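Local coordinates for tudor and KH domain-containing protein homolog (Drosophila melanogaster, PDB 5YGB) that likely recruits Piwi proteins to the piRNA biogenesis machinery in the nuage, with its Tudor domain binding the N-terminal tail of Piwi, at residues Val7-Val12 against Arg160-Arg165; Ala74-Ile79 against Ile91-Val96; Phe95-Asp100 against Arg120-Glu125; Glu125-Asn130 against Val166-Glu171. The protein carries 1 engineered substitution. All blocks are in the same frame, centred on the assembly; numbering follows the deposited sequence. Where two conformers were deposited one is given.

Contact 1: Val7-Val12 against Arg160-Arg165; sequences VYVSAV and RKLIAR
The five-stranded sheet of the staphylococcal-nuclease-like (OB-fold) part of this extended Tudor domain joins its first and last strands here, where Val-7 of strand 5-12 meets Leu-162 of strand 162-171. They form an antiparallel hydrogen-bonded pair: Val-7 N gives its hydrogen to Leu-162 O at 2.8 Å, and Leu-162 N returns the bond to Val-7 O at 2.9 Å. Both bonds are nearly straight. The strand axes then swing apart at 94°, and this one bridge carries all the direct backbone pairing between the segments. Where they diverge, water takes over. One molecule accepts from Val-9 N at 2.8 Å and also binds Arg-160 O; a second accepts from Arg-160 N and reaches Val-9 O only weakly.

The side chains of Val-7 and Leu-162 lie on the same face. Both methyls of Val-7 straddle Ala-164 CB, CG2 at 3.9 Å and CG1 at 4.0 Å. Leu-162 runs obliquely to Val-9, and Thr-154 of helix 144-154 packs on both of these residues.

Tyr-8 takes a different course. Its chi1 of -60° puts CG anti to its own carbonyl carbon and swings the ring toward the backbone of Arg-160, which meets it edge-on, Arg-160 C lying in the ring plane. Trp-159 adds an edge-to-face contact to the same ring, while the guanidinium of Arg-160 turns off to a salt bridge with Glu-155. On the side of Leu-162, Val-9 CG2 lies 3.8 Å from Leu-162 CD1.

Contact 2: Ala74-Ile79 against Ile91-Val96; sequences AEIVDI and IDLYFV
Strands 70-81 and 89-95 form an antiparallel hairpin of the Tudor core, and its pairing slips by one residue at a classic beta bulge, where Val-77 and Asp-78 both face Asp-92. Before the bulge, Glu-75 and Tyr-94 exchange two nearly straight backbone bonds. At the bulge, Asp-92 O receives Val-77 N at 2.8 Å, with Asp-78 N adding a weak bond to the same oxygen; Asp-92 N closes the pair on Asp-78 O at 2.9 Å.

One face of the hairpin is apolar. Ile-76 crosses both Leu-93 and Ile-91 obliquely, its CG1 coming within 3.7 Å of Leu-93 CD2. Further along, Ile-79 and Ile-91 lie side by side and point the same way, Ile-91 CD1 nestling between CG1 and CG2 of Ile-79. Ala-74 CB sits over one face of the Phe-95 ring, offset toward its rim.

The other face is mixed. Val-77 sets CG2 between its own N and carbonyl carbon (chi1 -62°), which presses that methyl to 3.4 Å from the carboxylate carbon CG of Asp-92; its other branch, CG1, rests on Tyr-94 CB. The extended Glu-75 brings OE1 to Tyr-94 CD2, its carboxylate turned 79° from the ring plane, and its oxygens are taken up by Ser-180 OG and Ala-181 N.

The CB atoms of Asp-78 and Asp-92 touch, yet Asp-78 OD2 and Asp-92 OD2 stand 5.0 Å apart. A single water donates to both, which would soften the repulsion expected between two like charges at the bulge.

Contact 3: Phe95-Asp100 against Arg120-Glu125; sequences FVDYGD and RFQAVE
Asp-97 meets Gln-122 where the turn after strand 89-95 of the Tudor core abuts the chain that leads into strand 124-128. From Asp-97, CB packs 4.0 Å from Gln-122 CB. CG is anti to the Asp-97 carbonyl carbon (chi1 -66°), and this torsion brings the carboxylate to the Gln-122 backbone. OD1 then accepts from Gln-122 N at 2.9 Å, using its anti lone pair, and the same oxygen forms a salt bridge with Arg-73.

Gln-122 does not return the bond through its own amide. Bent at chi2, it folds back so that NE2 donates to Arg-120 O at 2.8 Å, from well above that carbonyl's plane; NE2 also binds Gln-26.

Beside this polar pair, Val-96 lies over one face of the Phe-121 ring. Its CG2 stands over the ring centre, 3.8 Å from the centroid and 13° off the normal, a CH-pi contact, while CB and CG1 cover the CD2 and CE2 side. Val-96 O accepts from Ala-123 N at 3.2 Å, in the carbonyl plane on a lone pair, and a water donates to both Val-96 O and Ala-123 O. Ala-123 CB is tucked against the turn backbone, 3.6 Å from Asp-97 C. The turn itself is drawn tight by Phe-95 O, which accepts from both Tyr-98 N and Gly-99 N.

With OD1 gripped by a backbone N-H and a guanidinium, the buried Asp-97 carboxylate is probably kept ionised, and it joins the Tudor core to the chain entering the nuclease-like sheet.

Contact 4: Glu125-Asn130 against Val166-Glu171; sequences ECFLAN and VVTYKE
Phe-127 and Ala-129 reach across the sheet of the nuclease-like (OB-fold) part to strand 162-171. Strands 124-128 and 162-171 are not neighbours in that sheet: strand 188-195 runs between them and takes the backbone bonds of Phe-127. The two segments therefore meet mainly through side chains, with no hydrogen bond between them and their axes 8.6 Å apart.

Walking from the start, Glu-125 bonds beyond the pair, in a salt bridge with Arg-172. Cys-126 turns to strand 17-22. Phe-127 carries most of the contact. Its CG lies between the backbone N and the carbonyl carbon (chi1 70°), and the ring projects to strand 162-171, where Lys-170 drapes over one face. The lysine chain bends at chi3, which sets CE above the ring centre, 3.4 Å from the centroid and 5° off the normal. NZ follows at 4.3 Å from the centroid, still above the face, a cation-pi contact. Lower down, Lys-170 CG comes within 3.5 Å of Phe-127 CE1. The Thr-168 side chain crosses that of Phe-127 at about a right angle, CG2 3.7 Å from Phe-127 CZ.

Two residues on, Ala-129 points toward the partner strand. There, Val-167 and Thr-168 form a classic beta bulge against strand 188-195, and both of these successive side chains head toward segment 125-130. Ala-129 CB meets the two methyls, Val-167 CG2 at 3.6 Å and Thr-168 CG2 at 4.2 Å.

Starting at the N terminus, strand 5-12 pairs first with strand 17-22 and gains its other neighbour only at residues 160-165, in contact 1, the longest loop of the four. Contacts 2 and 3 both fall within that span. Contact 2 closes the short 74-79/91-96 hairpin of the Tudor core; contact 3 begins where it ends, sharing Phe-95 and Val-96, and brings the chain back toward the nuclease-like part. There, Tyr-98 O meets Ser-10 OG of contact 1. Contact 4 starts at Glu-125, where contact 3 stops, and crosses contact 1 by ending at 166-171, directly after it; it joins strands 124-128 and 162-171 across the intervening strand 188-195.

Contact 1: Val7-Val12 against Arg160-Arg165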
# COMPACT_ATOMS: atom_id res chain seq x y z
N VAL A 7 -6.22 12.79 -2.11
CA VAL A 7 -5.72 11.46 -1.74
C VAL A 7 -5.22 11.39 -0.31
O VAL A 7 -4.92 12.41 0.33
CB VAL A 7 -4.55 11.00 -2.65
CG1 VAL A 7 -4.95 11.02 -4.13
CG2 VAL A 7 -3.30 11.85 -2.39
N TYR A 8 -5.12 10.17 0.20
CA TYR A 8 -4.32 9.87 1.38
C TYR A 8 -3.10 9.09 0.94
O TYR A 8 -3.22 8.21 0.09
CB TYR A 8 -5.07 9.01 2.38
CG TYR A 8 -6.36 9.56 2.94
CD1 TYR A 8 -6.39 10.79 3.57
CD2 TYR A 8 -7.53 8.82 2.86
CE1 TYR A 8 -7.56 11.28 4.09
CE2 TYR A 8 -8.71 9.31 3.39
CZ TYR A 8 -8.71 10.54 4.00
OH TYR A 8 -9.89 11.03 4.52
N VAL A 9 -1.95 9.34 1.55
CA VAL A 9 -0.82 8.42 1.42
C VAL A 9 -0.98 7.34 2.49
O VAL A 9 -0.99 7.64 3.69
CB VAL A 9 0.52 9.16 1.56
CG1 VAL A 9 1.65 8.16 1.64
CG2 VAL A 9 0.70 10.10 0.38
N SER A 10 -1.16 6.10 2.06
CA SER A 10 -1.53 5.01 2.98
C SER A 10 -0.34 4.16 3.40
O SER A 10 -0.40 3.50 4.44
CB SER A 10 -2.61 4.12 2.35
OG SER A 10 -2.27 3.72 1.03
N ALA A 11 0.72 4.15 2.61
CA ALA A 11 1.93 3.40 2.95
C ALA A 11 3.10 4.03 2.23
O ALA A 11 2.95 4.55 1.13
CB ALA A 11 1.78 1.91 2.59
N VAL A 12 4.28 3.96 2.85
CA VAL A 12 5.50 4.50 2.28
C VAL A 12 6.66 3.52 2.41
O VAL A 12 6.94 3.03 3.50
CB VAL A 12 5.91 5.81 2.97
CG1 VAL A 12 7.32 6.23 2.55
CG2 VAL A 12 4.90 6.93 2.71
N ARG A 160 -4.35 12.12 6.38
CA ARG A 160 -4.07 13.50 6.01
C ARG A 160 -4.36 13.75 4.54
O ARG A 160 -3.70 13.17 3.66
CB ARG A 160 -2.62 13.87 6.31
CG ARG A 160 -2.25 15.27 5.81
CD ARG A 160 -0.92 15.75 6.37
NE ARG A 160 -1.03 15.98 7.80
CZ ARG A 160 -1.55 17.08 8.35
NH1 ARG A 160 -2.00 18.06 7.57
NH2 ARG A 160 -1.61 17.20 9.66
N LYS A 161 -5.33 14.61 4.24
CA LYS A 161 -5.64 14.91 2.86
C LYS A 161 -4.49 15.63 2.15
O LYS A 161 -3.95 16.62 2.66
CB LYS A 161 -6.90 15.76 2.74
CG LYS A 161 -7.08 16.33 1.35
CD LYS A 161 -8.48 16.86 1.11
CE LYS A 161 -8.77 18.02 2.00
NZ LYS A 161 -10.17 18.49 1.77
N LEU A 162 -4.14 15.12 0.98
CA LEU A 162 -3.20 15.76 0.08
C LEU A 162 -3.87 15.92 -1.28
O LEU A 162 -4.82 15.21 -1.59
CB LEU A 162 -1.91 14.94 -0.08
CG LEU A 162 -1.11 14.67 1.18
CD1 LEU A 162 0.08 13.78 0.85
CD2 LEU A 162 -0.64 15.97 1.82
N ILE A 163 -3.37 16.85 -2.09
CA ILE A 163 -3.80 16.99 -3.47
C ILE A 163 -2.71 16.42 -4.37
O ILE A 163 -1.57 16.89 -4.33
CB ILE A 163 -4.07 18.45 -3.87
CG1 ILE A 163 -5.08 19.10 -2.93
CG2 ILE A 163 -4.53 18.54 -5.32
CD1 ILE A 163 -6.40 18.35 -2.84
N ALA A 164 -3.06 15.41 -5.15
CA ALA A 164 -2.11 14.74 -6.04
C ALA A 164 -2.44 15.04 -7.49
O ALA A 164 -3.61 15.22 -7.85
CB ALA A 164 -2.12 13.24 -5.81
N ARG A 165 -1.42 15.09 -8.33
CA ARG A 165 -1.63 15.18 -9.77
C ARG A 165 -0.62 14.29 -10.48
O ARG A 165 0.58 14.36 -10.22
CB ARG A 165 -1.53 16.62 -10.25
CG ARG A 165 -1.80 16.76 -11.74
CD ARG A 165 -1.53 18.18 -12.24
NE ARG A 165 -2.54 19.13 -11.78
CZ ARG A 165 -2.59 20.40 -12.17
NH1 ARG A 165 -1.69 20.87 -13.02
NH2 ARG A 165 -3.55 21.20 -11.71
O HOH W 1 -1.57 11.59 3.25
O HOH W 2 -2.28 10.24 5.54

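Contact 2: Ala74-Ile79 against Ile91-Val96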
# COMPACT_ATOMS: atom_id res chain seq x y z
N ALA A 74 -6.14 -9.02 0.88
CA ALA A 74 -4.74 -9.21 0.58
C ALA A 74 -4.54 -10.15 -0.60
O ALA A 74 -5.33 -11.06 -0.83
CB ALA A 74 -3.99 -9.73 1.82
N GLU A 75 -3.46 -9.92 -1.33
CA GLU A 75 -3.04 -10.75 -2.45
C GLU A 75 -1.84 -11.59 -2.04
O GLU A 75 -0.85 -11.06 -1.51
CB GLU A 75 -2.71 -9.86 -3.66
CG GLU A 75 -2.10 -10.58 -4.85
CD GLU A 75 -1.61 -9.63 -5.92
OE1 GLU A 75 -1.78 -8.40 -5.79
OE2 GLU A 75 -1.06 -10.13 -6.92
N ILE A 76 -1.90 -12.90 -2.25
CA ILE A 76 -0.74 -13.73 -1.99
C ILE A 76 0.31 -13.50 -3.08
O ILE A 76 0.06 -13.71 -4.28
CB ILE A 76 -1.12 -15.22 -1.93
CG1 ILE A 76 -2.13 -15.46 -0.80
CG2 ILE A 76 0.14 -16.10 -1.76
CD1 ILE A 76 -2.50 -16.93 -0.60
N VAL A 77 1.49 -13.02 -2.68
CA VAL A 77 2.52 -12.78 -3.68
C VAL A 77 3.66 -13.80 -3.59
O VAL A 77 4.44 -13.91 -4.54
CB VAL A 77 3.08 -11.35 -3.60
CG1 VAL A 77 1.95 -10.35 -3.89
CG2 VAL A 77 3.70 -11.09 -2.26
N ASP A 78 3.73 -14.56 -2.50
CA ASP A 78 4.73 -15.62 -2.40
C ASP A 78 4.32 -16.57 -1.28
O ASP A 78 3.59 -16.19 -0.36
CB ASP A 78 6.14 -15.04 -2.14
CG ASP A 78 7.26 -15.92 -2.69
OD1 ASP A 78 7.00 -17.05 -3.16
OD2 ASP A 78 8.43 -15.46 -2.66
N ILE A 79 4.79 -17.81 -1.38
CA ILE A 79 4.55 -18.84 -0.38
C ILE A 79 5.84 -19.61 -0.19
O ILE A 79 6.47 -20.01 -1.16
CB ILE A 79 3.43 -19.81 -0.81
CG1 ILE A 79 2.11 -19.08 -1.09
CG2 ILE A 79 3.23 -20.90 0.24
CD1 ILE A 79 1.06 -19.98 -1.67
N ILE A 91 3.32 -17.01 4.38
CA ILE A 91 2.67 -16.40 3.22
C ILE A 91 3.01 -14.92 3.13
O ILE A 91 2.82 -14.17 4.08
CB ILE A 91 1.13 -16.55 3.30
CG1 ILE A 91 0.74 -17.99 3.64
CG2 ILE A 91 0.45 -16.06 2.03
CD1 ILE A 91 1.00 -18.96 2.54
N ASP A 92 3.55 -14.51 1.99
CA ASP A 92 3.85 -13.11 1.70
C ASP A 92 2.58 -12.46 1.13
O ASP A 92 2.13 -12.83 0.04
CB ASP A 92 5.03 -13.04 0.72
CG ASP A 92 5.56 -11.64 0.52
OD1 ASP A 92 5.09 -10.70 1.19
OD2 ASP A 92 6.50 -11.50 -0.29
N LEU A 93 2.01 -11.51 1.87
CA LEU A 93 0.77 -10.84 1.49
C LEU A 93 0.99 -9.39 1.11
O LEU A 93 1.70 -8.67 1.80
CB LEU A 93 -0.24 -10.88 2.64
CG LEU A 93 -0.78 -12.25 3.04
CD1 LEU A 93 -1.75 -12.08 4.18
CD2 LEU A 93 -1.46 -12.94 1.87
N TYR A 94 0.36 -8.97 0.01
CA TYR A 94 0.30 -7.56 -0.38
C TYR A 94 -1.11 -7.06 -0.04
O TYR A 94 -2.10 -7.61 -0.51
CB TYR A 94 0.62 -7.41 -1.87
CG TYR A 94 0.29 -6.05 -2.43
CD1 TYR A 94 1.02 -4.93 -2.04
CD2 TYR A 94 -0.77 -5.87 -3.32
CE1 TYR A 94 0.70 -3.67 -2.53
CE2 TYR A 94 -1.08 -4.62 -3.82
CZ TYR A 94 -0.34 -3.53 -3.40
OH TYR A 94 -0.68 -2.27 -3.88
N PHE A 95 -1.20 -6.03 0.80
CA PHE A 95 -2.50 -5.53 1.26
C PHE A 95 -3.05 -4.56 0.22
O PHE A 95 -2.66 -3.39 0.16
CB PHE A 95 -2.37 -4.92 2.66
CG PHE A 95 -2.17 -5.97 3.72
CD1 PHE A 95 -0.93 -6.55 3.93
CD2 PHE A 95 -3.24 -6.44 4.46
CE1 PHE A 95 -0.76 -7.54 4.88
CE2 PHE A 95 -3.07 -7.42 5.41
CZ PHE A 95 -1.83 -7.97 5.62
N VAL A 96 -3.96 -5.05 -0.63
CA VAL A 96 -4.32 -4.39 -1.87
C VAL A 96 -4.98 -3.02 -1.68
O VAL A 96 -4.96 -2.21 -2.60
CB VAL A 96 -5.26 -5.30 -2.73
CG1 VAL A 96 -4.58 -6.61 -3.08
CG2 VAL A 96 -6.59 -5.56 -2.03
O HOH W 3 8.74 -13.13 -0.83

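Contact 3: Phe95-Asp100 against Arg120-Glu125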
# COMPACT_ATOMS: atom_id res chain seq x y z
N PHE A 95 -1.20 -6.03 0.80
CA PHE A 95 -2.50 -5.53 1.26
C PHE A 95 -3.05 -4.56 0.22
O PHE A 95 -2.66 -3.39 0.16
CB PHE A 95 -2.37 -4.92 2.66
CG PHE A 95 -2.17 -5.97 3.72
CD1 PHE A 95 -0.93 -6.55 3.93
CD2 PHE A 95 -3.24 -6.44 4.46
CE1 PHE A 95 -0.76 -7.54 4.88
CE2 PHE A 95 -3.07 -7.42 5.41
CZ PHE A 95 -1.83 -7.97 5.62
N VAL A 96 -3.96 -5.05 -0.63
CA VAL A 96 -4.32 -4.39 -1.87
C VAL A 96 -4.98 -3.02 -1.68
O VAL A 96 -4.96 -2.21 -2.60
CB VAL A 96 -5.26 -5.30 -2.73
CG1 VAL A 96 -4.58 -6.61 -3.08
CG2 VAL A 96 -6.59 -5.56 -2.03
N ASP A 97 -5.56 -2.76 -0.52
CA ASP A 97 -6.22 -1.48 -0.31
C ASP A 97 -5.30 -0.44 0.34
O ASP A 97 -5.66 0.73 0.37
CB ASP A 97 -7.48 -1.66 0.53
CG ASP A 97 -8.52 -2.46 -0.20
OD1 ASP A 97 -8.74 -2.17 -1.41
OD2 ASP A 97 -9.11 -3.37 0.40
N TYR A 98 -4.13 -0.86 0.83
CA TYR A 98 -3.25 0.05 1.58
C TYR A 98 -1.83 0.14 1.04
O TYR A 98 -1.21 1.22 1.09
CB TYR A 98 -3.21 -0.37 3.06
CG TYR A 98 -4.50 -0.06 3.77
CD1 TYR A 98 -5.60 -0.91 3.67
CD2 TYR A 98 -4.64 1.09 4.51
CE1 TYR A 98 -6.79 -0.61 4.30
CE2 TYR A 98 -5.81 1.40 5.14
CZ TYR A 98 -6.89 0.55 5.04
OH TYR A 98 -8.05 0.88 5.68
N GLY A 99 -1.29 -0.96 0.54
CA GLY A 99 0.05 -0.94 -0.05
C GLY A 99 1.12 -1.67 0.74
O GLY A 99 2.18 -1.99 0.19
N ASP A 100 0.84 -1.95 2.01
CA ASP A 100 1.79 -2.69 2.84
C ASP A 100 1.99 -4.13 2.38
O ASP A 100 1.09 -4.74 1.80
CB ASP A 100 1.30 -2.72 4.29
CG ASP A 100 0.99 -1.35 4.84
OD1 ASP A 100 1.89 -0.73 5.45
OD2 ASP A 100 -0.16 -0.89 4.66
N ARG A 120 -13.20 -1.63 -5.87
CA ARG A 120 -11.90 -1.46 -6.52
C ARG A 120 -10.76 -1.58 -5.51
O ARG A 120 -10.87 -1.06 -4.40
CB ARG A 120 -11.88 -0.09 -7.23
CG ARG A 120 -10.51 0.46 -7.62
CD ARG A 120 -10.57 1.86 -8.30
NE ARG A 120 -9.21 2.38 -8.37
CZ ARG A 120 -8.68 3.18 -7.45
NH1 ARG A 120 -9.40 3.58 -6.42
NH2 ARG A 120 -7.42 3.58 -7.57
N PHE A 121 -9.68 -2.27 -5.86
CA PHE A 121 -8.52 -2.30 -4.96
C PHE A 121 -8.03 -0.85 -4.78
O PHE A 121 -7.79 -0.13 -5.76
CB PHE A 121 -7.40 -3.20 -5.51
CG PHE A 121 -7.73 -4.68 -5.51
CD1 PHE A 121 -8.91 -5.16 -4.96
CD2 PHE A 121 -6.83 -5.58 -6.04
CE1 PHE A 121 -9.19 -6.53 -4.97
CE2 PHE A 121 -7.10 -6.95 -6.03
CZ PHE A 121 -8.27 -7.41 -5.51
N GLN A 122 -7.90 -0.40 -3.54
CA GLN A 122 -7.83 1.03 -3.28
C GLN A 122 -6.44 1.67 -3.35
O GLN A 122 -6.34 2.89 -3.49
CB GLN A 122 -8.46 1.33 -1.91
CG GLN A 122 -9.97 1.12 -1.90
CD GLN A 122 -10.65 2.15 -2.77
OE1 GLN A 122 -10.55 3.35 -2.53
NE2 GLN A 122 -11.32 1.68 -3.81
N ALA A 123 -5.37 0.89 -3.24
CA ALA A 123 -4.03 1.47 -3.20
C ALA A 123 -3.39 1.52 -4.57
O ALA A 123 -3.40 0.52 -5.29
CB ALA A 123 -3.13 0.70 -2.23
N VAL A 124 -2.84 2.68 -4.93
CA VAL A 124 -2.07 2.80 -6.16
C VAL A 124 -0.64 3.19 -5.85
O VAL A 124 -0.38 4.21 -5.19
CB VAL A 124 -2.67 3.84 -7.11
CG1 VAL A 124 -1.79 3.98 -8.35
CG2 VAL A 124 -4.08 3.44 -7.52
N GLU A 125 0.30 2.36 -6.30
CA GLU A 125 1.72 2.62 -6.12
C GLU A 125 2.16 3.78 -7.02
O GLU A 125 1.84 3.80 -8.21
CB GLU A 125 2.56 1.37 -6.42
CG GLU A 125 3.98 1.47 -5.92
CD GLU A 125 4.87 0.34 -6.41
OE1 GLU A 125 4.33 -0.73 -6.77
OE2 GLU A 125 6.10 0.54 -6.42
O HOH W 4 -3.26 -2.09 -4.76

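Contact 4: Glu125-Asn130 against Val166-Glu171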
# COMPACT_ATOMS: atom_id res chain seq x y z
N GLU A 125 0.30 2.36 -6.30
CA GLU A 125 1.72 2.62 -6.12
C GLU A 125 2.16 3.78 -7.02
O GLU A 125 1.84 3.80 -8.21
CB GLU A 125 2.56 1.37 -6.42
CG GLU A 125 3.98 1.47 -5.92
CD GLU A 125 4.87 0.34 -6.41
OE1 GLU A 125 4.33 -0.73 -6.77
OE2 GLU A 125 6.10 0.54 -6.42
N CYS A 126 2.90 4.72 -6.45
CA CYS A 126 3.36 5.93 -7.14
C CYS A 126 4.79 6.22 -6.78
O CYS A 126 5.34 5.66 -5.83
CB CYS A 126 2.53 7.16 -6.73
SG CYS A 126 0.77 7.10 -7.03
N PHE A 127 5.40 7.13 -7.53
CA PHE A 127 6.62 7.79 -7.10
C PHE A 127 6.42 9.30 -7.10
O PHE A 127 5.52 9.82 -7.77
CB PHE A 127 7.83 7.36 -7.97
CG PHE A 127 7.80 7.88 -9.40
CD1 PHE A 127 7.08 7.22 -10.38
CD2 PHE A 127 8.56 8.99 -9.76
CE1 PHE A 127 7.08 7.68 -11.70
CE2 PHE A 127 8.56 9.44 -11.07
CZ PHE A 127 7.82 8.78 -12.04
N LEU A 128 7.24 10.01 -6.33
CA LEU A 128 7.19 11.46 -6.31
C LEU A 128 7.96 11.98 -7.50
O LEU A 128 9.15 11.72 -7.62
CB LEU A 128 7.77 12.02 -5.00
CG LEU A 128 7.53 13.51 -4.73
CD1 LEU A 128 6.03 13.76 -4.51
CD2 LEU A 128 8.35 13.95 -3.52
N ALA A 129 7.29 12.69 -8.40
CA ALA A 129 7.95 13.19 -9.61
C ALA A 129 9.02 14.25 -9.32
O ALA A 129 8.94 14.98 -8.33
CB ALA A 129 6.91 13.76 -10.56
N ASN A 130 10.02 14.28 -10.19
CA ASN A 130 11.02 15.36 -10.24
C ASN A 130 11.97 15.43 -9.05
O ASN A 130 12.55 16.49 -8.78
CB ASN A 130 10.31 16.71 -10.42
CG ASN A 130 9.44 16.75 -11.67
OD1 ASN A 130 9.88 16.36 -12.75
ND2 ASN A 130 8.21 17.22 -11.52
N VAL A 166 -1.11 13.45 -11.39
CA VAL A 166 -0.21 12.62 -12.17
C VAL A 166 0.42 13.48 -13.26
O VAL A 166 -0.29 14.09 -14.06
CB VAL A 166 -0.94 11.43 -12.80
CG1 VAL A 166 -0.01 10.64 -13.71
CG2 VAL A 166 -1.51 10.53 -11.71
N VAL A 167 1.75 13.56 -13.28
CA VAL A 167 2.43 14.40 -14.26
C VAL A 167 3.40 13.64 -15.15
O VAL A 167 3.92 14.20 -16.12
CB VAL A 167 3.21 15.56 -13.59
CG1 VAL A 167 2.25 16.48 -12.83
CG2 VAL A 167 4.31 15.02 -12.67
N THR A 168 3.63 12.36 -14.85
CA THR A 168 4.53 11.54 -15.65
C THR A 168 4.32 10.07 -15.30
O THR A 168 3.60 9.75 -14.36
CB THR A 168 6.02 11.93 -15.43
OG1 THR A 168 6.85 11.30 -16.42
CG2 THR A 168 6.48 11.54 -14.04
N TYR A 169 4.96 9.18 -16.07
CA TYR A 169 4.97 7.74 -15.83
C TYR A 169 6.38 7.20 -16.01
O TYR A 169 7.15 7.73 -16.82
CB TYR A 169 4.05 6.97 -16.79
CG TYR A 169 2.58 7.18 -16.56
CD1 TYR A 169 1.89 6.44 -15.62
CD2 TYR A 169 1.88 8.13 -17.30
CE1 TYR A 169 0.53 6.64 -15.40
CE2 TYR A 169 0.54 8.34 -17.10
CZ TYR A 169 -0.13 7.59 -16.15
OH TYR A 169 -1.47 7.81 -15.96
N LYS A 170 6.72 6.14 -15.28
CA LYS A 170 7.99 5.47 -15.48
C LYS A 170 7.75 3.97 -15.58
O LYS A 170 6.88 3.42 -14.91
CB LYS A 170 8.99 5.79 -14.36
CG LYS A 170 8.85 4.95 -13.11
CD LYS A 170 10.14 4.93 -12.29
CE LYS A 170 10.42 6.28 -11.66
NZ LYS A 170 11.52 6.24 -10.64
N GLU A 171 8.50 3.32 -16.45
CA GLU A 171 8.42 1.89 -16.59
C GLU A 171 8.90 1.25 -15.30
O GLU A 171 9.94 1.63 -14.76
CB GLU A 171 9.27 1.42 -17.77
CG GLU A 171 8.73 0.21 -18.49
CD GLU A 171 9.68 -0.31 -19.54
OE1 GLU A 171 10.87 0.06 -19.50
OE2 GLU A 171 9.22 -1.07 -20.42